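Local coordinates for beta-1,3-glucosyltransferase (Paecilomyces sp. J18, PDB 5JVV), which probably acts as a carbohydrate-active enzyme and folds as a beta-sandwich of two large, curled, mainly antiparallel sheets, at residues D13-A17 with F18-A22; H32-S35 with R36-E40; F199-R202 with S203-P206; D268-A271 with S272-F276. One frame throughout, in Å; residues are numbered along the deposited sequence.

Contact 1 (D13-A17 with F18-A22); sequences DFLDA and FSFFA
The helix-to-strand junction where helix 11-16 hands the chain to strand 18-20 is built around F14 and F18, four residues apart. Two backbone bonds trace the exit: A17 N reaches F14 O at 2.9 Å, and F18 N, the first residue of the strand, still bonds back to L15 O at 3.3 Å. F14 has CG anti to its own N (chi1 176°), which carries the ring forward beside F18. There F18 CE2 sits over one face of the F14 ring, displaced toward its rim, with F14 CE1 at 3.5 Å. The ring planes are 37° apart, so the pair is neither a stack nor edge-to-face. The F18 ring also turns its edge to the backbone: F14 O lies near its plane, 3.1 Å from F18 CD2. A looser apolar touch follows, L15 CD2 meeting the edge of the F20 ring at CZ, 4.2 Å away. Around the junction, F14 and F18 pack on L294 of strand 289-297, and F18 also on L75 of strand 70-77, while L15 and F20 both lean on V45 of strand 45-47.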
loop_
_atom_site.group_PDB
_atom_site.type_symbol
_atom_site.label_atom_id
_atom_site.label_comp_id
_atom_site.label_asym_id
_atom_site.label_seq_id
_atom_site.Cartn_x
_atom_site.Cartn_y
_atom_site.Cartn_z
ATOM N N ASP A 13 -20.131 3.200 0.619
ATOM C CA ASP A 13 -19.771 3.686 1.948
ATOM C C ASP A 13 -18.262 3.793 2.098
ATOM O O ASP A 13 -17.753 4.715 2.733
ATOM C CB ASP A 13 -20.329 2.764 3.038
ATOM C CG ASP A 13 -21.842 2.797 3.116
ATOM O OD1 ASP A 13 -22.454 3.759 2.608
ATOM O OD2 ASP A 13 -22.419 1.858 3.704
ATOM N N PHE A 14 -17.548 2.840 1.506
ATOM C CA PHE A 14 -16.095 2.884 1.497
ATOM C C PHE A 14 -15.647 4.143 0.760
ATOM O O PHE A 14 -14.880 4.937 1.295
ATOM C CB PHE A 14 -15.536 1.630 0.808
ATOM C CG PHE A 14 -14.036 1.630 0.660
ATOM C CD1 PHE A 14 -13.225 1.048 1.628
ATOM C CD2 PHE A 14 -13.444 2.206 -0.464
ATOM C CE1 PHE A 14 -11.850 1.044 1.484
ATOM C CE2 PHE A 14 -12.076 2.213 -0.612
ATOM C CZ PHE A 14 -11.275 1.620 0.355
ATOM N N LEU A 15 -16.117 4.327 -0.468
ATOM C CA LEU A 15 -15.732 5.504 -1.243
ATOM C C LEU A 15 -16.064 6.817 -0.515
ATOM O O LEU A 15 -15.274 7.770 -0.545
ATOM C CB LEU A 15 -16.393 5.471 -2.623
ATOM C CG LEU A 15 -15.910 4.370 -3.564
ATOM C CD1 LEU A 15 -16.766 4.328 -4.821
ATOM C CD2 LEU A 15 -14.431 4.567 -3.919
ATOM N N ASP A 16 -17.221 6.867 0.134
ATOM C CA ASP A 16 -17.630 8.069 0.856
ATOM C C ASP A 16 -16.743 8.369 2.061
ATOM O O ASP A 16 -16.756 9.484 2.575
ATOM C CB ASP A 16 -19.083 7.948 1.328
ATOM C CG ASP A 16 -20.082 8.033 0.192
ATOM O OD1 ASP A 16 -19.720 8.507 -0.903
ATOM O OD2 ASP A 16 -21.248 7.642 0.403
ATOM N N ALA A 17 -15.978 7.376 2.514
ATOM C CA ALA A 17 -15.144 7.525 3.712
ATOM C C ALA A 17 -13.724 7.981 3.403
ATOM O O ALA A 17 -12.881 8.044 4.298
ATOM C CB ALA A 17 -15.121 6.221 4.498
ATOM N N PHE A 18 -13.462 8.300 2.139
ATOM C CA PHE A 18 -12.142 8.768 1.728
ATOM C C PHE A 18 -12.258 10.070 0.957
ATOM O O PHE A 18 -13.249 10.301 0.265
ATOM C CB PHE A 18 -11.441 7.719 0.844
ATOM C CG PHE A 18 -10.982 6.500 1.596
ATOM C CD1 PHE A 18 -9.661 6.389 2.002
ATOM C CD2 PHE A 18 -11.867 5.471 1.899
ATOM C CE1 PHE A 18 -9.222 5.274 2.703
ATOM C CE2 PHE A 18 -11.438 4.355 2.595
ATOM C CZ PHE A 18 -10.113 4.255 2.998
ATOM N N SER A 19 -11.256 10.926 1.086
ATOM C CA SER A 19 -11.136 12.070 0.194
ATOM C C SER A 19 -10.211 11.661 -0.933
ATOM O O SER A 19 -9.355 10.787 -0.757
ATOM C CB SER A 19 -10.565 13.278 0.933
ATOM O OG SER A 19 -9.280 13.003 1.460
ATOM N N PHE A 20 -10.383 12.281 -2.096
ATOM C CA PHE A 20 -9.542 11.984 -3.243
ATOM C C PHE A 20 -8.462 13.051 -3.386
ATOM O O PHE A 20 -8.756 14.220 -3.658
ATOM C CB PHE A 20 -10.377 11.893 -4.521
ATOM C CG PHE A 20 -11.117 10.584 -4.677
ATOM C CD1 PHE A 20 -10.966 9.828 -5.831
ATOM C CD2 PHE A 20 -11.954 10.112 -3.673
ATOM C CE1 PHE A 20 -11.649 8.622 -5.986
ATOM C CE2 PHE A 20 -12.640 8.906 -3.820
ATOM C CZ PHE A 20 -12.483 8.163 -4.975
ATOM N N PHE A 21 -7.212 12.647 -3.197
ATOM C CA PHE A 21 -6.078 13.560 -3.345
ATOM C C PHE A 21 -5.877 13.812 -4.825
ATOM O O PHE A 21 -5.732 12.868 -5.599
ATOM C CB PHE A 21 -4.820 12.926 -2.738
ATOM C CG PHE A 21 -3.573 13.773 -2.876
ATOM C CD1 PHE A 21 -3.233 14.695 -1.894
ATOM C CD2 PHE A 21 -2.733 13.627 -3.975
ATOM C CE1 PHE A 21 -2.079 15.467 -2.011
ATOM C CE2 PHE A 21 -1.580 14.397 -4.099
ATOM C CZ PHE A 21 -1.256 15.316 -3.115
ATOM N N ALA A 22 -5.842 15.078 -5.229
ATOM C CA ALA A 22 -5.830 15.389 -6.657
ATOM C C ALA A 22 -4.775 16.418 -7.032
ATOM O O ALA A 22 -4.871 17.064 -8.077
ATOM C CB ALA A 22 -7.212 15.846 -7.107
HETATM O O HOH W 1 -15.052 12.210 1.261
#

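Contact 2 (H32-S35 with R36-E40); sequences HYVS and REVAE
S35 supplies the polar core of this helix start, with both its hydroxyl and its carbonyl engaged by the first turn. S35 OG donates to E37 OE2 at 2.8 Å, meeting the carboxylate from above its plane, 85° out of it. The E37 chain, bent at chi2, folds back over the N-cap to accept this bond. The same OG takes the capping bond from V38 N, which at 3.5 Å is weak; a serine chi1 of 67° places the oxygen between N and the carbonyl carbon, where it can serve both partners. S35 O accepts from A39 N at 2.9 Å, in the carbonyl plane, and so opens the helical ladder. One turn along the outer side, R36 NE and E40 OE2 form a salt bridge of 2.8 Å, almost straight at 178°. The extended R36 chain reaches further still, and its NH2 pairs with D16.

Away from these polar groups the packing is apolar. V34 and V38 cross at about a right angle, V34 CB lying 3.7 Å from V38 CG1. V34 CG2 meets A39 CB at 4.0 Å, a hydrophobic staple joining the residue before the cap to the fourth of the helix. A39 packs on V73 of strand 70-77, in the mixed sheet that strand 31-33 joins, and on V45 of strand 45-47, in the antiparallel sheet, so the helix touches strands of both.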
loop_
_atom_site.group_PDB
_atom_site.type_symbol
_atom_site.label_atom_id
_atom_site.label_comp_id
_atom_site.label_asym_id
_atom_site.label_seq_id
_atom_site.Cartn_x
_atom_site.Cartn_y
_atom_site.Cartn_z
ATOM N N HIS A 32 -1.208 11.301 -12.750
ATOM C CA HIS A 32 -2.151 12.403 -12.728
ATOM C C HIS A 32 -3.289 11.981 -11.809
ATOM O O HIS A 32 -4.218 11.280 -12.219
ATOM C CB HIS A 32 -2.659 12.680 -14.140
ATOM C CG HIS A 32 -3.450 13.948 -14.281
ATOM N ND1 HIS A 32 -3.893 14.685 -13.206
ATOM C CD2 HIS A 32 -3.866 14.608 -15.390
ATOM C CE1 HIS A 32 -4.554 15.743 -13.644
ATOM N NE2 HIS A 32 -4.551 15.721 -14.962
ATOM N N TYR A 33 -3.200 12.398 -10.556
ATOM C CA TYR A 33 -4.220 12.054 -9.580
ATOM C C TYR A 33 -5.464 12.897 -9.853
ATOM O O TYR A 33 -5.373 14.124 -9.988
ATOM C CB TYR A 33 -3.694 12.322 -8.183
ATOM C CG TYR A 33 -2.795 11.240 -7.624
ATOM C CD1 TYR A 33 -3.070 9.888 -7.823
ATOM C CD2 TYR A 33 -1.677 11.575 -6.872
ATOM C CE1 TYR A 33 -2.247 8.904 -7.274
ATOM C CE2 TYR A 33 -0.851 10.601 -6.332
ATOM C CZ TYR A 33 -1.145 9.270 -6.536
ATOM O OH TYR A 33 -0.332 8.304 -5.978
ATOM N N VAL A 34 -6.620 12.246 -9.931
ATOM C CA VAL A 34 -7.864 12.939 -10.295
ATOM C C VAL A 34 -8.957 12.826 -9.228
ATOM O O VAL A 34 -8.912 11.958 -8.356
ATOM C CB VAL A 34 -8.414 12.462 -11.646
ATOM C CG1 VAL A 34 -7.407 12.753 -12.754
ATOM C CG2 VAL A 34 -8.755 10.973 -11.595
ATOM N N SER A 35 -9.940 13.722 -9.309
ATOM C CA SER A 35 -11.043 13.754 -8.354
ATOM C C SER A 35 -11.937 12.548 -8.548
ATOM O O SER A 35 -11.856 11.864 -9.576
ATOM C CB SER A 35 -11.868 15.023 -8.526
ATOM O OG SER A 35 -12.534 15.014 -9.780
ATOM N N ARG A 36 -12.787 12.281 -7.563
ATOM C CA ARG A 36 -13.695 11.140 -7.648
ATOM C C ARG A 36 -14.637 11.194 -8.852
ATOM O O ARG A 36 -14.801 10.189 -9.546
ATOM C CB ARG A 36 -14.484 10.968 -6.347
ATOM C CG ARG A 36 -15.519 9.850 -6.401
ATOM C CD ARG A 36 -16.089 9.581 -5.027
ATOM N NE ARG A 36 -17.226 8.666 -5.083
ATOM C CZ ARG A 36 -17.980 8.355 -4.034
ATOM N NH1 ARG A 36 -19.004 7.521 -4.176
ATOM N NH2 ARG A 36 -17.718 8.892 -2.850
ATOM N N GLU A 37 -15.249 12.345 -9.120
ATOM C CA GLU A 37 -16.176 12.423 -10.254
ATOM C C GLU A 37 -15.467 12.208 -11.597
ATOM O O GLU A 37 -16.040 11.607 -12.512
ATOM C CB GLU A 37 -16.998 13.721 -10.240
ATOM C CG GLU A 37 -16.213 14.980 -10.536
ATOM C CD GLU A 37 -15.513 15.574 -9.321
ATOM O OE1 GLU A 37 -15.671 15.050 -8.186
ATOM O OE2 GLU A 37 -14.787 16.579 -9.514
ATOM N N VAL A 38 -14.222 12.666 -11.710
ATOM C CA VAL A 38 -13.460 12.423 -12.924
ATOM C C VAL A 38 -13.145 10.939 -13.038
ATOM O O VAL A 38 -13.303 10.345 -14.103
ATOM C CB VAL A 38 -12.162 13.243 -12.970
ATOM C CG1 VAL A 38 -11.253 12.726 -14.063
ATOM C CG2 VAL A 38 -12.472 14.709 -13.213
ATOM N N ALA A 39 -12.740 10.337 -11.924
ATOM C CA ALA A 39 -12.356 8.929 -11.909
ATOM C C ALA A 39 -13.537 8.037 -12.261
ATOM O O ALA A 39 -13.397 7.071 -13.024
ATOM C CB ALA A 39 -11.807 8.555 -10.552
ATOM N N GLU A 40 -14.705 8.360 -11.714
ATOM C CA GLU A 40 -15.898 7.579 -12.004
ATOM C C GLU A 40 -16.296 7.711 -13.467
ATOM O O GLU A 40 -16.721 6.742 -14.094
ATOM C CB GLU A 40 -17.043 7.967 -11.068
ATOM C CG GLU A 40 -16.824 7.445 -9.637
ATOM C CD GLU A 40 -17.801 8.019 -8.634
ATOM O OE1 GLU A 40 -18.474 9.021 -8.960
ATOM O OE2 GLU A 40 -17.881 7.475 -7.508
#

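Contact 3 (F199-R202 with S203-P206); sequences FFPR and SAIP
F200 and P206 make the tight half of this surface turn. P206 CD stands 3.5 Å from the centroid of the F200 ring and 15° off its normal, a CH-pi contact over the face. P206 CG follows at 3.7 Å from F200 CE1, so the proline edge lies broadly across the ring. The F200 chi1 of -53° puts CG anti to the carbonyl carbon and brings the ring against P206 of the returning chain. Beside it, I205 CG1 touches F200 CB at 4.1 Å.

The outer half is thinner. Its frame is a type II beta turn from P201 to A204, closed by A204 N donating to P201 O at 2.9 Å. The positive phi of S203, 69°, is the signature of the third position of such a turn. A204 CB and P201 CD are barely in touch at 4.3 Å, and both residues are exposed, as is S203. R202 and I205 run side by side, NH2 and CD1 being 3.7 Å apart, but the guanidinium is held by D89, with NE given to G182 O. The turn carries strand 195-201 toward helix 207-210: F200 packs on V185 and A187 of strand 184-190 and on I209 of that helix, and meets F219 edge-to-face.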
loop_
_atom_site.group_PDB
_atom_site.type_symbol
_atom_site.label_atom_id
_atom_site.label_comp_id
_atom_site.label_asym_id
_atom_site.label_seq_id
_atom_site.Cartn_x
_atom_site.Cartn_y
_atom_site.Cartn_z
ATOM N N PHE A 199 -0.393 -11.024 6.716
ATOM C CA PHE A 199 -1.067 -11.272 5.449
ATOM C C PHE A 199 -1.661 -12.671 5.500
ATOM O O PHE A 199 -0.945 -13.634 5.788
ATOM C CB PHE A 199 -0.111 -11.141 4.262
ATOM C CG PHE A 199 -0.620 -11.799 3.007
ATOM C CD1 PHE A 199 -1.843 -11.431 2.451
ATOM C CD2 PHE A 199 0.120 -12.799 2.389
ATOM C CE1 PHE A 199 -2.314 -12.045 1.291
ATOM C CE2 PHE A 199 -0.350 -13.422 1.231
ATOM C CZ PHE A 199 -1.558 -13.045 0.687
ATOM N N PHE A 200 -2.967 -12.769 5.251
ATOM C CA PHE A 200 -3.666 -14.052 5.209
ATOM C C PHE A 200 -4.174 -14.274 3.803
ATOM O O PHE A 200 -5.073 -13.559 3.353
ATOM C CB PHE A 200 -4.851 -14.050 6.164
ATOM C CG PHE A 200 -4.496 -13.655 7.571
ATOM C CD1 PHE A 200 -3.719 -14.486 8.359
ATOM C CD2 PHE A 200 -4.958 -12.456 8.106
ATOM C CE1 PHE A 200 -3.394 -14.121 9.653
ATOM C CE2 PHE A 200 -4.650 -12.089 9.397
ATOM C CZ PHE A 200 -3.867 -12.920 10.175
ATOM N N PRO A 201 -3.603 -15.261 3.095
ATOM C CA PRO A 201 -4.051 -15.597 1.739
ATOM C C PRO A 201 -5.529 -15.971 1.730
ATOM O O PRO A 201 -6.055 -16.455 2.741
ATOM C CB PRO A 201 -3.210 -16.831 1.386
ATOM C CG PRO A 201 -2.039 -16.792 2.307
ATOM C CD PRO A 201 -2.525 -16.151 3.567
ATOM N N ARG A 202 -6.187 -15.728 0.603
ATOM C CA ARG A 202 -7.578 -16.114 0.402
ATOM C C ARG A 202 -7.742 -17.593 0.757
ATOM O O ARG A 202 -6.843 -18.398 0.504
ATOM C CB ARG A 202 -7.964 -15.850 -1.060
ATOM C CG ARG A 202 -9.444 -16.032 -1.393
ATOM C CD ARG A 202 -10.310 -14.979 -0.726
ATOM N NE ARG A 202 -9.843 -13.632 -1.053
ATOM C CZ ARG A 202 -10.217 -12.538 -0.401
ATOM N NH1 ARG A 202 -9.725 -11.359 -0.759
ATOM N NH2 ARG A 202 -11.073 -12.627 0.609
ATOM N N SER A 203 -8.870 -17.935 1.375
ATOM C CA SER A 203 -9.147 -19.303 1.845
ATOM C C SER A 203 -8.272 -19.754 3.018
ATOM O O SER A 203 -8.285 -20.929 3.384
ATOM C CB SER A 203 -9.092 -20.334 0.702
ATOM O OG SER A 203 -7.751 -20.628 0.327
ATOM N N ALA A 204 -7.524 -18.822 3.607
ATOM C CA ALA A 204 -6.717 -19.106 4.796
ATOM C C ALA A 204 -6.796 -17.938 5.777
ATOM O O ALA A 204 -5.827 -17.595 6.456
ATOM C CB ALA A 204 -5.282 -19.377 4.412
ATOM N N ILE A 205 -7.973 -17.329 5.834
ATOM C CA ILE A 205 -8.221 -16.186 6.697
ATOM C C ILE A 205 -8.796 -16.685 8.023
ATOM O O ILE A 205 -9.719 -17.502 8.025
ATOM C CB ILE A 205 -9.215 -15.235 5.999
ATOM C CG1 ILE A 205 -8.639 -14.765 4.655
ATOM C CG2 ILE A 205 -9.588 -14.063 6.897
ATOM C CD1 ILE A 205 -9.660 -14.106 3.752
ATOM N N PRO A 206 -8.242 -16.215 9.156
ATOM C CA PRO A 206 -8.729 -16.598 10.487
ATOM C C PRO A 206 -10.245 -16.422 10.630
ATOM O O PRO A 206 -10.780 -15.409 10.175
ATOM C CB PRO A 206 -7.997 -15.624 11.413
ATOM C CG PRO A 206 -6.731 -15.302 10.688
ATOM C CD PRO A 206 -7.062 -15.330 9.227
#

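Contact 4 (D268-A271 with S272-F276); sequences DSLA and SCIDF
D268 and S272 are joined across the first turn of helix 269-279, S272 N donating to D268 O at 3.0 Å. D268 occupies the N-cap position, and its OD1 accepts the capping bond from A271 N at 3.0 Å. Its chi1 of 60° sends the carboxylate back over the helix start to meet that N-H. From there the ladder is regular. C273 N finds S269 O at 2.8 Å, I274 N finds L270 O at 3.0 Å, and D275 N finds A271 O at the same 3.0 Å. F276 N on S272 O, at 3.1 Å, carries the pattern onward.

Three other polar side chains find partners outside the first turns. S269 OG ties the helix to helix 249-255 through G253 O, while S272 OG and D275 OD2 tie it to the preceding loop, the serine oxygen bonding K266 N and the carboxylate oxygen T265 OG1. S272 OG has a second, weak bond there, to T265 N. Apolar contact across the turn is slight, L270 CG lying 4.3 Å from I274 CD1. C273 is fixed covalently through its disulfide with C248.

The chemistry implies a helix start held by hydrogen bonds and a covalent link more than by internal packing; the D268 carboxylate probably also stabilises the positive end of the helix dipole.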
loop_
_atom_site.group_PDB
_atom_site.type_symbol
_atom_site.label_atom_id
_atom_site.label_comp_id
_atom_site.label_asym_id
_atom_site.label_seq_id
_atom_site.Cartn_x
_atom_site.Cartn_y
_atom_site.Cartn_z
ATOM N N ASP A 268 18.204 7.714 -18.676
ATOM C CA ASP A 268 18.412 7.129 -17.350
ATOM C C ASP A 268 17.180 6.331 -16.967
ATOM O O ASP A 268 16.208 6.290 -17.730
ATOM C CB ASP A 268 18.779 8.176 -16.285
ATOM C CG ASP A 268 17.713 9.249 -16.077
ATOM O OD1 ASP A 268 16.572 9.133 -16.566
ATOM O OD2 ASP A 268 18.030 10.234 -15.370
ATOM N N SER A 269 17.200 5.707 -15.795
ATOM C CA SER A 269 16.098 4.820 -15.436
ATOM C C SER A 269 14.774 5.563 -15.311
ATOM O O SER A 269 13.737 5.042 -15.714
ATOM C CB SER A 269 16.393 4.054 -14.154
ATOM O OG SER A 269 16.488 4.935 -13.065
ATOM N N LEU A 270 14.802 6.780 -14.772
ATOM C CA LEU A 270 13.565 7.538 -14.603
ATOM C C LEU A 270 12.943 7.839 -15.961
ATOM O O LEU A 270 11.744 7.636 -16.173
ATOM C CB LEU A 270 13.815 8.824 -13.813
ATOM C CG LEU A 270 12.599 9.749 -13.659
ATOM C CD1 LEU A 270 11.525 9.105 -12.780
ATOM C CD2 LEU A 270 13.015 11.086 -13.072
ATOM N N ALA A 271 13.760 8.301 -16.903
ATOM C CA ALA A 271 13.257 8.567 -18.249
ATOM C C ALA A 271 12.752 7.308 -18.960
ATOM O O ALA A 271 11.770 7.359 -19.702
ATOM C CB ALA A 271 14.315 9.267 -19.088
ATOM N N SER A 272 13.430 6.185 -18.744
ATOM C CA SER A 272 12.977 4.911 -19.314
ATOM C C SER A 272 11.657 4.482 -18.709
ATOM O O SER A 272 10.785 3.952 -19.407
ATOM C CB SER A 272 14.034 3.824 -19.121
ATOM O OG SER A 272 15.230 4.178 -19.802
ATOM N N CYS A 273 11.508 4.710 -17.408
ATOM C CA CYS A 273 10.264 4.405 -16.716
ATOM C C CYS A 273 9.108 5.217 -17.310
ATOM O O CYS A 273 8.026 4.683 -17.579
ATOM C CB CYS A 273 10.426 4.723 -15.231
ATOM S SG CYS A 273 9.002 4.210 -14.237
ATOM N N ILE A 274 9.344 6.511 -17.517
ATOM C CA ILE A 274 8.312 7.385 -18.075
ATOM C C ILE A 274 7.939 6.920 -19.478
ATOM O O ILE A 274 6.751 6.868 -19.830
ATOM C CB ILE A 274 8.761 8.859 -18.059
ATOM C CG1 ILE A 274 8.825 9.356 -16.617
ATOM C CG2 ILE A 274 7.779 9.724 -18.845
ATOM C CD1 ILE A 274 9.513 10.714 -16.454
ATOM N N ASP A 275 8.943 6.554 -20.273
ATOM C CA ASP A 275 8.697 6.005 -21.612
ATOM C C ASP A 275 7.751 4.794 -21.578
ATOM O O ASP A 275 6.787 4.743 -22.323
ATOM C CB ASP A 275 10.027 5.666 -22.311
ATOM C CG ASP A 275 9.845 5.239 -23.758
ATOM O OD1 ASP A 275 9.026 5.847 -24.479
ATOM O OD2 ASP A 275 10.531 4.287 -24.187
ATOM N N PHE A 276 8.011 3.842 -20.687
ATOM C CA PHE A 276 7.184 2.648 -20.585
ATOM C C PHE A 276 5.756 3.018 -20.179
ATOM O O PHE A 276 4.780 2.601 -20.825
ATOM C CB PHE A 276 7.807 1.689 -19.564
ATOM C CG PHE A 276 7.192 0.318 -19.554
ATOM C CD1 PHE A 276 7.833 -0.745 -20.181
ATOM C CD2 PHE A 276 5.987 0.084 -18.902
ATOM C CE1 PHE A 276 7.263 -2.019 -20.167
ATOM C CE2 PHE A 276 5.422 -1.186 -18.878
ATOM C CZ PHE A 276 6.058 -2.235 -19.518
#

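How the contacts relate
Contacts 1 and 2 are neighbours, their centres 11 Å apart, joined by a salt bridge of 2.8 Å between D16 OD1 and R36 NH2 and by packing of F20 on R36. Both feed the same mixed sheet, one where a helix gives way to a strand, the other where a strand leads into a helix. Contact 3 is a surface contact at the end of strand 195-201 of the other, antiparallel sheet; contacts 1, 2 and 4 are partly buried. Contact 4 lies across the chain's centre from contact 3, about 36 Å between centres. Contact 1 relies on buried aromatic rings and contact 3 on a ring-proline contact, whereas contacts 2 and 4 are N-capped helix starts, the former stapled by valine and alanine, the latter tethered by a disulfide.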